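Long-range contacts in nicotinate-nucleotide diphosphorylase (Carboxylating) (Streptococcus pyogenes GA06023, PDB 5HUO), which catalyses conversion of quinolinate and 5-phospho-alpha-D-ribose 1-diphosphate into nicotinate ribonucleotide, carbon dioxide and diphosphate, a step in NAD biosynthesis: residues Ser140-Met145 against Tyr176-Gly181; Ser144-Tyr149 against Gly293-Ser298; Lys159-Arg164 against Gly182-Arg187; Glu269-Ile274 against Tyr289-Ser294. One frame throughout, in Å; residues are numbered along the deposited sequence.

Contact 1 of 4, residues Ser140-Met145 against Tyr176-Gly181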
loop_
_atom_site.group_PDB
_atom_site.type_symbol
_atom_site.label_atom_id
_atom_site.label_comp_id
_atom_site.label_asym_id
_atom_site.label_seq_id
_atom_site.Cartn_x
_atom_site.Cartn_y
_atom_site.Cartn_z
ATOM N N SER A 140 17.232 -22.224 -3.131
ATOM C CA SER A 140 18.277 -23.204 -3.437
ATOM C C SER A 140 17.713 -24.635 -3.484
ATOM O O SER A 140 18.125 -25.487 -4.227
ATOM C CB SER A 140 19.417 -23.088 -2.421
ATOM O OG SER A 140 20.122 -21.846 -2.593
ATOM N N GLY A 141 16.716 -24.846 -2.662
ATOM C CA GLY A 141 15.955 -26.115 -2.633
ATOM C C GLY A 141 15.277 -26.413 -3.935
ATOM O O GLY A 141 15.384 -27.525 -4.459
ATOM N N ILE A 142 14.654 -25.386 -4.503
ATOM C CA ILE A 142 13.987 -25.518 -5.802
ATOM C C ILE A 142 14.996 -25.735 -6.913
ATOM O O ILE A 142 14.808 -26.587 -7.797
ATOM C CB ILE A 142 13.107 -24.294 -6.089
ATOM C CG1 ILE A 142 11.881 -24.345 -5.175
ATOM C CG2 ILE A 142 12.661 -24.252 -7.544
ATOM C CD1 ILE A 142 11.081 -23.048 -5.164
ATOM N N ALA A 143 16.054 -24.939 -6.893
ATOM C CA ALA A 143 17.104 -25.041 -7.956
ATOM C C ALA A 143 17.713 -26.442 -7.955
ATOM O O ALA A 143 17.816 -27.095 -8.991
ATOM C CB ALA A 143 18.157 -24.006 -7.769
ATOM N N SER A 144 18.023 -26.903 -6.757
ATOM C CA SER A 144 18.580 -28.239 -6.526
ATOM C C SER A 144 17.657 -29.313 -7.118
ATOM O O SER A 144 18.071 -30.229 -7.852
ATOM C CB SER A 144 18.784 -28.474 -5.058
ATOM O OG SER A 144 19.823 -27.653 -4.519
ATOM N N MET A 145 16.390 -29.203 -6.773
ATOM C CA MET A 145 15.420 -30.210 -7.210
ATOM C C MET A 145 15.258 -30.202 -8.738
ATOM O O MET A 145 15.181 -31.258 -9.356
ATOM C CB MET A 145 14.076 -30.013 -6.521
ATOM C CG MET A 145 13.153 -31.197 -6.703
ATOM S SD MET A 145 11.620 -30.789 -5.889
ATOM C CE MET A 145 10.588 -32.218 -6.337
ATOM N N TYR A 176 12.442 -18.166 -10.963
ATOM C CA TYR A 176 13.840 -17.827 -11.147
ATOM C C TYR A 176 14.674 -19.057 -10.748
ATOM O O TYR A 176 15.590 -19.447 -11.481
ATOM C CB TYR A 176 14.223 -16.572 -10.324
ATOM C CG TYR A 176 15.713 -16.332 -10.188
ATOM C CD1 TYR A 176 16.480 -15.901 -11.273
ATOM C CD2 TYR A 176 16.374 -16.598 -8.976
ATOM C CE1 TYR A 176 17.857 -15.729 -11.158
ATOM C CE2 TYR A 176 17.735 -16.371 -8.857
ATOM C CZ TYR A 176 18.473 -15.961 -9.974
ATOM O OH TYR A 176 19.819 -15.821 -9.878
ATOM N N ALA A 177 14.391 -19.607 -9.575
ATOM C CA ALA A 177 15.118 -20.761 -9.056
ATOM C C ALA A 177 15.095 -21.964 -9.990
ATOM O O ALA A 177 16.098 -22.669 -10.142
ATOM C CB ALA A 177 14.523 -21.196 -7.736
ATOM N N VAL A 178 13.961 -22.203 -10.598
ATOM C CA VAL A 178 13.881 -23.205 -11.639
ATOM C C VAL A 178 14.868 -22.919 -12.816
ATOM O O VAL A 178 15.493 -23.826 -13.330
ATOM C CB VAL A 178 12.453 -23.307 -12.196
ATOM C CG1 VAL A 178 12.410 -24.189 -13.455
ATOM C CG2 VAL A 178 11.514 -23.837 -11.126
ATOM N N ARG A 179 14.965 -21.687 -13.284
ATOM C CA ARG A 179 15.904 -21.374 -14.383
ATOM C C ARG A 179 17.307 -21.626 -13.919
ATOM O O ARG A 179 18.106 -22.221 -14.602
ATOM C CB ARG A 179 15.831 -19.932 -14.829
ATOM C CG ARG A 179 14.541 -19.620 -15.520
ATOM C CD ARG A 179 14.567 -20.083 -16.980
ATOM N NE ARG A 179 15.276 -19.159 -17.871
ATOM C CZ ARG A 179 15.669 -19.479 -19.099
ATOM N NH1 ARG A 179 15.411 -20.661 -19.616
ATOM N NH2 ARG A 179 16.363 -18.615 -19.826
ATOM N N VAL A 180 17.583 -21.232 -12.691
ATOM C CA VAL A 180 18.908 -21.409 -12.099
ATOM C C VAL A 180 19.299 -22.879 -12.081
ATOM O O VAL A 180 20.419 -23.228 -12.285
ATOM C CB VAL A 180 18.955 -20.766 -10.684
ATOM C CG1 VAL A 180 20.293 -21.052 -10.003
ATOM C CG2 VAL A 180 18.725 -19.267 -10.761
ATOM N N GLY A 181 18.355 -23.739 -11.814
ATOM C CA GLY A 181 18.625 -25.169 -11.681
ATOM C C GLY A 181 18.703 -25.859 -13.005
ATOM O O GLY A 181 18.763 -27.126 -13.071
#
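Ile-142 and Ala-143, on the long helix 122-153, carry the meeting with the C-terminal end of helix 171-180. The two short helical segments cross at -42° with their axes 7.4 Å apart. CG2 of Ile-142, placed anti to the backbone N (chi1 -72° for CG1), lies 3.6 Å from Ala-177 CB. The same methyl touches Val-178 CG2 at 3.8 Å, the two branched side chains meeting at a slant. Ala-143 lays CA and CB against Ala-177 O: its CA makes a CA-H...O contact of 3.4 Å with that oxygen, while its CB also looks to Val-180 CG1. Its own carbonyl O is met in turn by Gly-181 CA, again at 3.4 Å, where the second helix has just ended and no side chain stands between the two main chains. One residue on, Ser-144 turns its back on this interface, its OG donating to Ser-140 O and also bonded to Val-78 N of the strand 77-78. Met-145 likewise leads elsewhere, to helix 294-297. Small residues thus bring the two helices close enough for weak CA-H...O contacts, and the union rests on these and on methyl packing, with no conventional hydrogen bond between the segments.

Contact 2 of 4, residues Ser144-Tyr149 against Gly293-Ser298. With SO4 (sulfate ion), chain I.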
loop_
_atom_site.group_PDB
_atom_site.type_symbol
_atom_site.label_atom_id
_atom_site.label_comp_id
_atom_site.label_asym_id
_atom_site.label_seq_id
_atom_site.Cartn_x
_atom_site.Cartn_y
_atom_site.Cartn_z
ATOM N N SER A 144 18.023 -26.903 -6.757
ATOM C CA SER A 144 18.580 -28.239 -6.526
ATOM C C SER A 144 17.657 -29.313 -7.118
ATOM O O SER A 144 18.071 -30.229 -7.852
ATOM C CB SER A 144 18.784 -28.474 -5.058
ATOM O OG SER A 144 19.823 -27.653 -4.519
ATOM N N MET A 145 16.390 -29.203 -6.773
ATOM C CA MET A 145 15.420 -30.210 -7.210
ATOM C C MET A 145 15.258 -30.202 -8.738
ATOM O O MET A 145 15.181 -31.258 -9.356
ATOM C CB MET A 145 14.076 -30.013 -6.521
ATOM C CG MET A 145 13.153 -31.197 -6.703
ATOM S SD MET A 145 11.620 -30.789 -5.889
ATOM C CE MET A 145 10.588 -32.218 -6.337
ATOM N N THR A 146 15.176 -29.004 -9.300
ATOM C CA THR A 146 15.106 -28.828 -10.758
ATOM C C THR A 146 16.321 -29.478 -11.445
ATOM O O THR A 146 16.181 -30.300 -12.343
ATOM C CB THR A 146 15.050 -27.354 -11.133
ATOM O OG1 THR A 146 13.883 -26.775 -10.556
ATOM C CG2 THR A 146 15.003 -27.186 -12.645
ATOM N N ALA A 147 17.499 -29.176 -10.921
ATOM C CA ALA A 147 18.745 -29.790 -11.383
ATOM C C ALA A 147 18.715 -31.292 -11.320
ATOM O O ALA A 147 19.152 -31.966 -12.249
ATOM C CB ALA A 147 19.930 -29.288 -10.601
ATOM N N ALA A 148 18.181 -31.814 -10.235
ATOM C CA ALA A 148 18.070 -33.273 -10.047
ATOM C C ALA A 148 17.143 -33.905 -11.106
ATOM O O ALA A 148 17.403 -35.005 -11.603
ATOM C CB ALA A 148 17.569 -33.587 -8.657
ATOM N N TYR A 149 16.027 -33.245 -11.383
ATOM C CA TYR A 149 15.091 -33.734 -12.380
ATOM C C TYR A 149 15.736 -33.769 -13.753
ATOM O O TYR A 149 15.570 -34.711 -14.513
ATOM C CB TYR A 149 13.848 -32.845 -12.436
ATOM C CG TYR A 149 12.713 -33.240 -11.469
ATOM C CD1 TYR A 149 12.968 -33.524 -10.156
ATOM C CD2 TYR A 149 11.382 -33.300 -11.894
ATOM C CE1 TYR A 149 11.941 -33.833 -9.300
ATOM C CE2 TYR A 149 10.367 -33.623 -11.034
ATOM C CZ TYR A 149 10.654 -33.898 -9.749
ATOM O OH TYR A 149 9.647 -34.228 -8.867
ATOM N N GLY A 293 4.768 -29.811 -11.500
ATOM C CA GLY A 293 4.370 -28.974 -10.351
ATOM C C GLY A 293 5.212 -29.148 -9.100
ATOM O O GLY A 293 5.329 -28.234 -8.301
ATOM N N SER A 294 5.763 -30.351 -8.925
ATOM C CA SER A 294 6.499 -30.693 -7.685
ATOM C C SER A 294 7.730 -29.843 -7.470
ATOM O O SER A 294 8.165 -29.579 -6.357
ATOM C CB SER A 294 6.908 -32.135 -7.706
ATOM O OG SER A 294 5.776 -32.932 -7.874
ATOM N N LEU A 295 8.286 -29.404 -8.584
ATOM C CA LEU A 295 9.480 -28.535 -8.530
ATOM C C LEU A 295 9.247 -27.304 -7.682
ATOM O O LEU A 295 10.181 -26.816 -7.024
ATOM C CB LEU A 295 9.874 -28.083 -9.932
ATOM C CG LEU A 295 10.418 -29.196 -10.831
ATOM C CD1 LEU A 295 10.796 -28.577 -12.170
ATOM C CD2 LEU A 295 11.620 -29.858 -10.194
ATOM N N THR A 296 8.016 -26.814 -7.690
ATOM C CA THR A 296 7.668 -25.597 -6.944
ATOM C C THR A 296 6.743 -25.840 -5.769
ATOM O O THR A 296 6.886 -25.183 -4.750
ATOM C CB THR A 296 7.064 -24.527 -7.866
ATOM O OG1 THR A 296 6.006 -25.113 -8.644
ATOM C CG2 THR A 296 8.104 -24.011 -8.789
ATOM N N HIS A 297 5.841 -26.799 -5.864
ATOM C CA HIS A 297 4.882 -27.005 -4.714
ATOM C C HIS A 297 5.380 -27.926 -3.597
ATOM O O HIS A 297 4.806 -27.943 -2.523
ATOM C CB HIS A 297 3.441 -27.363 -5.165
ATOM C CG HIS A 297 3.272 -28.705 -5.803
ATOM N ND1 HIS A 297 3.705 -29.882 -5.220
ATOM C CD2 HIS A 297 2.645 -29.070 -6.952
ATOM C CE1 HIS A 297 3.374 -30.911 -5.985
ATOM N NE2 HIS A 297 2.744 -30.448 -7.050
ATOM N N SER A 298 6.436 -28.697 -3.863
ATOM C CA SER A 298 6.909 -29.789 -2.974
ATOM C C SER A 298 8.448 -29.898 -2.929
ATOM O O SER A 298 8.998 -30.978 -2.747
ATOM C CB SER A 298 6.323 -31.138 -3.403
ATOM O OG SER A 298 4.932 -31.189 -3.151
HETATM S S SO4 I . 2.000 -32.075 -10.843
HETATM O O1 SO4 I . 2.491 -33.455 -10.945
HETATM O O2 SO4 I . 2.777 -31.254 -11.771
HETATM O O3 SO4 I . 0.650 -32.016 -11.371
HETATM O O4 SO4 I . 2.021 -31.544 -9.461
#
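Leu-295 drives its CD2 methyl onto the ring of Tyr-149, joining the short helix 294-297, which follows strand 289-291 of the open alpha/beta barrel, to the long helix 122-153. The methyl sits 3.7 Å from the ring centroid and 9° off its normal, a CH-pi contact over the face. It also rests 3.7 Å from Thr-146 CA, so one leucine branch fills the angle between ring and helix backbone. Met-145 flanks it: with CG anti to the backbone N (chi1 -167°) and the chain extended, CE ends 3.6 Å from Ser-294 O. At the far end of the tyrosine, OH lies 3.6 Å from Ser-294 CB. Behind this shell, Thr-146 OG1 is tied to Ile-142 O one turn back, and Thr-296 OG1 bonds to Lys-165 O. The same Lys-165 reaches a bound sulfate near Gly-293 and His-297, which may mark a phosphate pocket. Ser-298 OG is bonded to Ser-301 N of a neighbouring subunit and lies 2.7 Å from His-297 ND1, a hydrogen bond that holds the imidazole. From the other ring nitrogen, also in the ring plane, His-297 NE2 donates to sulfate O4 at 2.7 Å with an angle of 161°.

Contact 3 of 4, residues Lys159-Arg164 against Gly182-Arg187. With SO4 (sulfate ion), chain J.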
loop_
_atom_site.group_PDB
_atom_site.type_symbol
_atom_site.label_atom_id
_atom_site.label_comp_id
_atom_site.label_asym_id
_atom_site.label_seq_id
_atom_site.Cartn_x
_atom_site.Cartn_y
_atom_site.Cartn_z
ATOM N N LYS A 159 13.408 -30.473 -22.506
ATOM C CA LYS A 159 13.491 -29.454 -21.478
ATOM C C LYS A 159 12.550 -29.743 -20.332
ATOM O O LYS A 159 11.488 -30.358 -20.496
ATOM C CB LYS A 159 13.190 -28.078 -22.061
ATOM C CG LYS A 159 14.271 -27.578 -22.963
ATOM C CD LYS A 159 13.839 -26.338 -23.736
ATOM C CE LYS A 159 15.015 -25.718 -24.483
ATOM N NZ LYS A 159 15.555 -26.596 -25.560
ATOM N N VAL A 160 12.932 -29.230 -19.183
ATOM C CA VAL A 160 12.118 -29.371 -17.987
ATOM C C VAL A 160 11.470 -28.037 -17.587
ATOM O O VAL A 160 12.151 -27.078 -17.286
ATOM C CB VAL A 160 12.933 -29.902 -16.823
ATOM C CG1 VAL A 160 12.076 -29.921 -15.555
ATOM C CG2 VAL A 160 13.458 -31.271 -17.132
ATOM N N PHE A 161 10.137 -28.011 -17.587
ATOM C CA PHE A 161 9.337 -26.774 -17.372
ATOM C C PHE A 161 8.584 -26.813 -16.063
ATOM O O PHE A 161 8.259 -27.875 -15.536
ATOM C CB PHE A 161 8.320 -26.580 -18.455
ATOM C CG PHE A 161 8.836 -25.848 -19.648
ATOM C CD1 PHE A 161 9.813 -26.390 -20.431
ATOM C CD2 PHE A 161 8.300 -24.638 -20.022
ATOM C CE1 PHE A 161 10.277 -25.735 -21.564
ATOM C CE2 PHE A 161 8.743 -23.975 -21.161
ATOM C CZ PHE A 161 9.746 -24.519 -21.936
ATOM N N ASP A 162 8.375 -25.639 -15.510
ATOM C CA ASP A 162 7.596 -25.489 -14.299
ATOM C C ASP A 162 6.137 -25.212 -14.628
ATOM O O ASP A 162 5.695 -25.370 -15.759
ATOM C CB ASP A 162 8.191 -24.404 -13.412
ATOM C CG ASP A 162 8.327 -23.086 -14.105
ATOM O OD1 ASP A 162 7.553 -22.780 -15.027
ATOM O OD2 ASP A 162 9.257 -22.333 -13.737
ATOM N N THR A 163 5.386 -24.779 -13.633
ATOM C CA THR A 163 3.910 -24.628 -13.737
ATOM C C THR A 163 3.434 -23.411 -12.927
ATOM O O THR A 163 4.245 -22.617 -12.440
ATOM C CB THR A 163 3.198 -25.879 -13.155
ATOM O OG1 THR A 163 3.500 -26.008 -11.758
ATOM C CG2 THR A 163 3.627 -27.132 -13.858
ATOM N N ARG A 164 2.126 -23.302 -12.757
ATOM C CA ARG A 164 1.545 -22.274 -11.906
ATOM C C ARG A 164 1.283 -22.769 -10.527
ATOM O O ARG A 164 0.584 -22.143 -9.752
ATOM C CB ARG A 164 0.264 -21.740 -12.506
ATOM C CG ARG A 164 0.508 -20.671 -13.550
ATOM C CD ARG A 164 -0.722 -20.433 -14.430
ATOM N NE ARG A 164 -1.912 -20.040 -13.661
ATOM C CZ ARG A 164 -3.020 -20.761 -13.611
ATOM N NH1 ARG A 164 -3.127 -21.950 -14.260
ATOM N NH2 ARG A 164 -4.030 -20.334 -12.928
ATOM N N GLY A 182 18.595 -25.073 -14.067
ATOM C CA GLY A 182 18.614 -25.615 -15.452
ATOM C C GLY A 182 17.310 -25.900 -16.100
ATOM O O GLY A 182 17.237 -26.536 -17.156
ATOM N N GLY A 183 16.271 -25.486 -15.438
ATOM C CA GLY A 183 14.916 -25.680 -15.928
ATOM C C GLY A 183 14.515 -24.484 -16.751
ATOM O O GLY A 183 15.277 -23.531 -16.967
ATOM N N TYR A 184 13.265 -24.537 -17.201
ATOM C CA TYR A 184 12.631 -23.469 -18.005
ATOM C C TYR A 184 11.291 -23.059 -17.426
ATOM O O TYR A 184 10.595 -23.818 -16.782
ATOM C CB TYR A 184 12.471 -23.931 -19.452
ATOM C CG TYR A 184 13.782 -24.060 -20.150
ATOM C CD1 TYR A 184 14.592 -25.178 -19.951
ATOM C CD2 TYR A 184 14.247 -23.056 -20.987
ATOM C CE1 TYR A 184 15.832 -25.261 -20.528
ATOM C CE2 TYR A 184 15.483 -23.148 -21.602
ATOM C CZ TYR A 184 16.267 -24.244 -21.366
ATOM O OH TYR A 184 17.472 -24.349 -22.002
ATOM N N ASN A 185 10.888 -21.852 -17.804
ATOM C CA ASN A 185 9.605 -21.277 -17.358
ATOM C C ASN A 185 8.467 -21.453 -18.327
ATOM O O ASN A 185 8.521 -21.072 -19.497
ATOM C CB ASN A 185 9.773 -19.792 -17.035
ATOM C CG ASN A 185 10.714 -19.538 -15.844
ATOM O OD1 ASN A 185 10.805 -20.354 -14.912
ATOM N ND2 ASN A 185 11.386 -18.430 -15.863
ATOM N N HIS A 186 7.371 -21.930 -17.780
ATOM C CA HIS A 186 6.115 -21.944 -18.510
ATOM C C HIS A 186 5.520 -20.545 -18.351
ATOM O O HIS A 186 6.081 -19.701 -17.670
ATOM C CB HIS A 186 5.212 -23.039 -17.919
ATOM C CG HIS A 186 4.278 -23.648 -18.909
ATOM N ND1 HIS A 186 3.401 -22.897 -19.659
ATOM C CD2 HIS A 186 4.119 -24.927 -19.313
ATOM C CE1 HIS A 186 2.755 -23.681 -20.496
ATOM N NE2 HIS A 186 3.180 -24.918 -20.315
ATOM N N ARG A 187 4.335 -20.297 -18.864
ATOM C CA ARG A 187 3.629 -19.044 -18.573
ATOM C C ARG A 187 3.567 -18.739 -17.108
ATOM O O ARG A 187 3.410 -19.653 -16.241
ATOM C CB ARG A 187 2.228 -19.069 -19.136
ATOM C CG ARG A 187 1.281 -20.035 -18.474
ATOM C CD ARG A 187 -0.075 -20.015 -19.145
ATOM N NE ARG A 187 -0.992 -20.932 -18.461
ATOM C CZ ARG A 187 -2.313 -20.817 -18.466
ATOM N NH1 ARG A 187 -2.900 -19.822 -19.109
ATOM N NH2 ARG A 187 -3.056 -21.697 -17.812
HETATM S S SO4 J . -0.132 -24.169 -16.096
HETATM O O1 SO4 J . 0.390 -25.486 -16.547
HETATM O O2 SO4 J . 0.972 -23.180 -16.072
HETATM O O3 SO4 J . -1.185 -23.592 -16.951
HETATM O O4 SO4 J . -0.721 -24.408 -14.776
#
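Gly-183 brings its CA to 3.4 Å from Val-160 O just after Gly-182 has closed helix 171-180 with a Schellman motif. Tyr-184 then couples the two backbones: its N donates to Val-160 O at 2.8 Å, and its O receives Asp-162 N at 3.1 Å, a single beta bridge pairing Tyr-184 with Phe-161. Its side chain packs on those of Phe-161 and Lys-159. CB lies over one face of the Phe-161 ring, 3.7 Å from the centroid, while the phenol ring has the aliphatic chain of Lys-159 across its face, with CD 3.9 Å from the ring centroid. Asn-185 passes its carbonyl O near Phe-161 CE2. At His-186 the backbone is gripped by a side chain: N donates to Asp-162 OD1 at 2.9 Å, almost straight (173°), on the syn side but somewhat above the carboxylate plane. Asp-162 CG stands between its own N and carbonyl carbon (chi1 56°), which turns OD1 toward this N-H; Lys-175 adds a salt bridge to the same oxygen. The edge of Phe-161 points to the face of His-186 in an offset edge-to-face pair. Arg-187 ends the segment, its guanidinium edge holding sulfate O3 through NH2 (2.8 Å) and NE (3.1 Å). Arg-164 adds a long, weak bond to the same ion and pairs with Asp-49 of a neighbouring subunit. Two arginines converging on one anion suggest a pocket for negatively charged groups, probably the quinolinate carboxylates as in related enzymes, framed by a backbone that Asp-162 pins in place.

Contact 4 of 4, residues Glu269-Ile274 against Tyr289-Ser294. With SO4 (sulfate ion), chain I.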
loop_
_atom_site.group_PDB
_atom_site.type_symbol
_atom_site.label_atom_id
_atom_site.label_comp_id
_atom_site.label_asym_id
_atom_site.label_seq_id
_atom_site.Cartn_x
_atom_site.Cartn_y
_atom_site.Cartn_z
ATOM N N GLU A 269 4.388 -31.159 -25.321
ATOM C CA GLU A 269 4.666 -31.178 -23.879
ATOM C C GLU A 269 4.047 -32.437 -23.280
ATOM O O GLU A 269 2.916 -32.766 -23.630
ATOM C CB GLU A 269 4.091 -29.936 -23.182
ATOM C CG GLU A 269 3.911 -30.038 -21.645
ATOM C CD GLU A 269 3.391 -28.730 -20.975
ATOM O OE1 GLU A 269 3.427 -28.592 -19.721
ATOM O OE2 GLU A 269 2.946 -27.806 -21.716
ATOM N N CYS A 270 4.784 -33.137 -22.426
ATOM C CA CYS A 270 4.195 -34.169 -21.622
ATOM C C CYS A 270 4.057 -33.651 -20.215
ATOM O O CYS A 270 4.938 -33.015 -19.678
ATOM C CB CYS A 270 5.004 -35.447 -21.629
ATOM S SG CYS A 270 4.822 -36.395 -23.165
ATOM N N SER A 271 2.945 -33.985 -19.577
ATOM C CA SER A 271 2.686 -33.542 -18.193
ATOM C C SER A 271 1.809 -34.509 -17.423
ATOM O O SER A 271 1.204 -35.411 -17.997
ATOM C CB SER A 271 2.025 -32.209 -18.216
ATOM O OG SER A 271 1.760 -31.765 -16.901
ATOM N N GLY A 272 1.876 -34.368 -16.114
ATOM C CA GLY A 272 1.146 -35.227 -15.173
ATOM C C GLY A 272 1.869 -36.503 -14.723
ATOM O O GLY A 272 2.384 -37.273 -15.564
ATOM N N ASN A 273 1.859 -36.732 -13.398
ATOM C CA ASN A 273 2.536 -37.898 -12.776
ATOM C C ASN A 273 4.002 -37.917 -13.193
ATOM O O ASN A 273 4.478 -38.879 -13.808
ATOM C CB ASN A 273 1.836 -39.241 -13.169
ATOM C CG ASN A 273 2.304 -40.452 -12.327
ATOM O OD1 ASN A 273 2.247 -40.430 -11.088
ATOM N ND2 ASN A 273 2.745 -41.518 -13.001
ATOM N N ILE A 274 4.674 -36.791 -12.955
ATOM C CA ILE A 274 6.080 -36.645 -13.323
ATOM C C ILE A 274 6.857 -36.275 -12.079
ATOM O O ILE A 274 6.708 -35.189 -11.538
ATOM C CB ILE A 274 6.334 -35.589 -14.414
ATOM C CG1 ILE A 274 5.685 -36.030 -15.738
ATOM C CG2 ILE A 274 7.841 -35.358 -14.562
ATOM C CD1 ILE A 274 5.758 -35.035 -16.872
ATOM N N TYR A 289 9.244 -30.793 -24.471
ATOM C CA TYR A 289 9.470 -30.672 -23.019
ATOM C C TYR A 289 8.488 -31.451 -22.126
ATOM O O TYR A 289 7.509 -32.008 -22.600
ATOM C CB TYR A 289 9.463 -29.229 -22.609
ATOM C CG TYR A 289 8.140 -28.494 -22.746
ATOM C CD1 TYR A 289 7.724 -27.994 -23.967
ATOM C CD2 TYR A 289 7.388 -28.188 -21.643
ATOM C CE1 TYR A 289 6.578 -27.225 -24.066
ATOM C CE2 TYR A 289 6.233 -27.428 -21.731
ATOM C CZ TYR A 289 5.821 -26.949 -22.956
ATOM O OH TYR A 289 4.648 -26.211 -23.050
ATOM N N VAL A 290 8.835 -31.530 -20.849
ATOM C CA VAL A 290 7.942 -32.001 -19.817
ATOM C C VAL A 290 7.797 -30.955 -18.736
ATOM O O VAL A 290 8.664 -30.079 -18.561
ATOM C CB VAL A 290 8.459 -33.256 -19.133
ATOM C CG1 VAL A 290 8.618 -34.351 -20.156
ATOM C CG2 VAL A 290 9.761 -33.016 -18.381
ATOM N N SER A 291 6.711 -31.046 -17.990
ATOM C CA SER A 291 6.448 -30.070 -16.880
ATOM C C SER A 291 6.117 -30.782 -15.588
ATOM O O SER A 291 5.445 -31.832 -15.593
ATOM C CB SER A 291 5.334 -29.051 -17.251
ATOM O OG SER A 291 4.057 -29.699 -17.381
ATOM N N SER A 292 6.513 -30.161 -14.498
ATOM C CA SER A 292 6.281 -30.696 -13.174
ATOM C C SER A 292 5.891 -29.604 -12.146
ATOM O O SER A 292 6.615 -28.668 -11.873
ATOM C CB SER A 292 7.527 -31.420 -12.682
ATOM O OG SER A 292 7.290 -32.036 -11.416
ATOM N N GLY A 293 4.768 -29.811 -11.500
ATOM C CA GLY A 293 4.370 -28.974 -10.351
ATOM C C GLY A 293 5.212 -29.148 -9.100
ATOM O O GLY A 293 5.329 -28.234 -8.301
ATOM N N SER A 294 5.763 -30.351 -8.925
ATOM C CA SER A 294 6.499 -30.693 -7.685
ATOM C C SER A 294 7.730 -29.843 -7.470
ATOM O O SER A 294 8.165 -29.579 -6.357
ATOM C CB SER A 294 6.908 -32.135 -7.706
ATOM O OG SER A 294 5.776 -32.932 -7.874
HETATM S S SO4 I . 2.000 -32.075 -10.843
HETATM O O1 SO4 I . 2.491 -33.455 -10.945
HETATM O O2 SO4 I . 2.777 -31.254 -11.771
HETATM O O3 SO4 I . 0.650 -32.016 -11.371
HETATM O O4 SO4 I . 2.021 -31.544 -9.461
#
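Cys-270 and Val-290 face each other in two parallel strands, 269-271 and 289-291, whose axes approach to 4.6 Å at 27°. Cys-270 N donates to Tyr-289 O at 3.0 Å and Cys-270 O accepts from Ser-291 N at 3.1 Å, so the single residue Cys-270 supplies both backbone bonds. On one face of the sheet lie Glu-269, Tyr-289, Ser-271 and Ser-291. Glu-269 runs out extended, its CB over the Tyr-289 ring, 3.7 Å from the centroid. Its carboxylate takes a hydrogen bond from Ser-291 OG on the anti lone pair of OE1 (2.7 Å). Ser-291 OG sits between its own N and carbonyl carbon (chi1 67°), which also lets it accept from Ser-271 OG at 3.1 Å, so Ser-271 OG, Ser-291 OG and Glu-269 OE1 form a short hydrogen-bonded chain. The bond from Tyr-289 OH to Glu-269 OE2 is weak and that oxygen less surely placed; His-186 NE2 also reaches this carboxylate. The other face carries Cys-270 and Val-290, and here Ile-274 folds back to set CD1 3.9 Å from Val-290 CB. Past the strands, Ser-292 OG donates to Ile-274 O at 3.2 Å, about 29° out of the carbonyl plane, and accepts a weak capping bond from Ser-294 N. The next residue, Gly-293, borders a sulfate also bound by Lys-165 and His-297. Neighbouring parallel strands, with an anion bound in the loop beyond the C-terminal end of one of them, fit the open alpha/beta barrel of the NadC family, whose ligands gather at that end.

Overall arrangement
All four contacts lie in the C-terminal domain, and neighbouring ones touch; the centres of contacts 1 and 2 are about 7 Å apart, those of contacts 1 and 4 about 16 Å. Contacts 1 and 2 share helix 122-153, on which the segments overlap at Ser-144 and Met-145. Contacts 3 and 4 meet in the parallel sheet, where strands 159-161 and 289-291 are neighbours and exchange backbone bonds. Along the chain, contact 3 alternates with contact 1 and is nested within the loop closed by contact 2, whose second segment shares Gly-293 and Ser-294 with contact 4. One sulfate site lies beside those shared residues, the other beside Arg-164 and Arg-187 of contact 3.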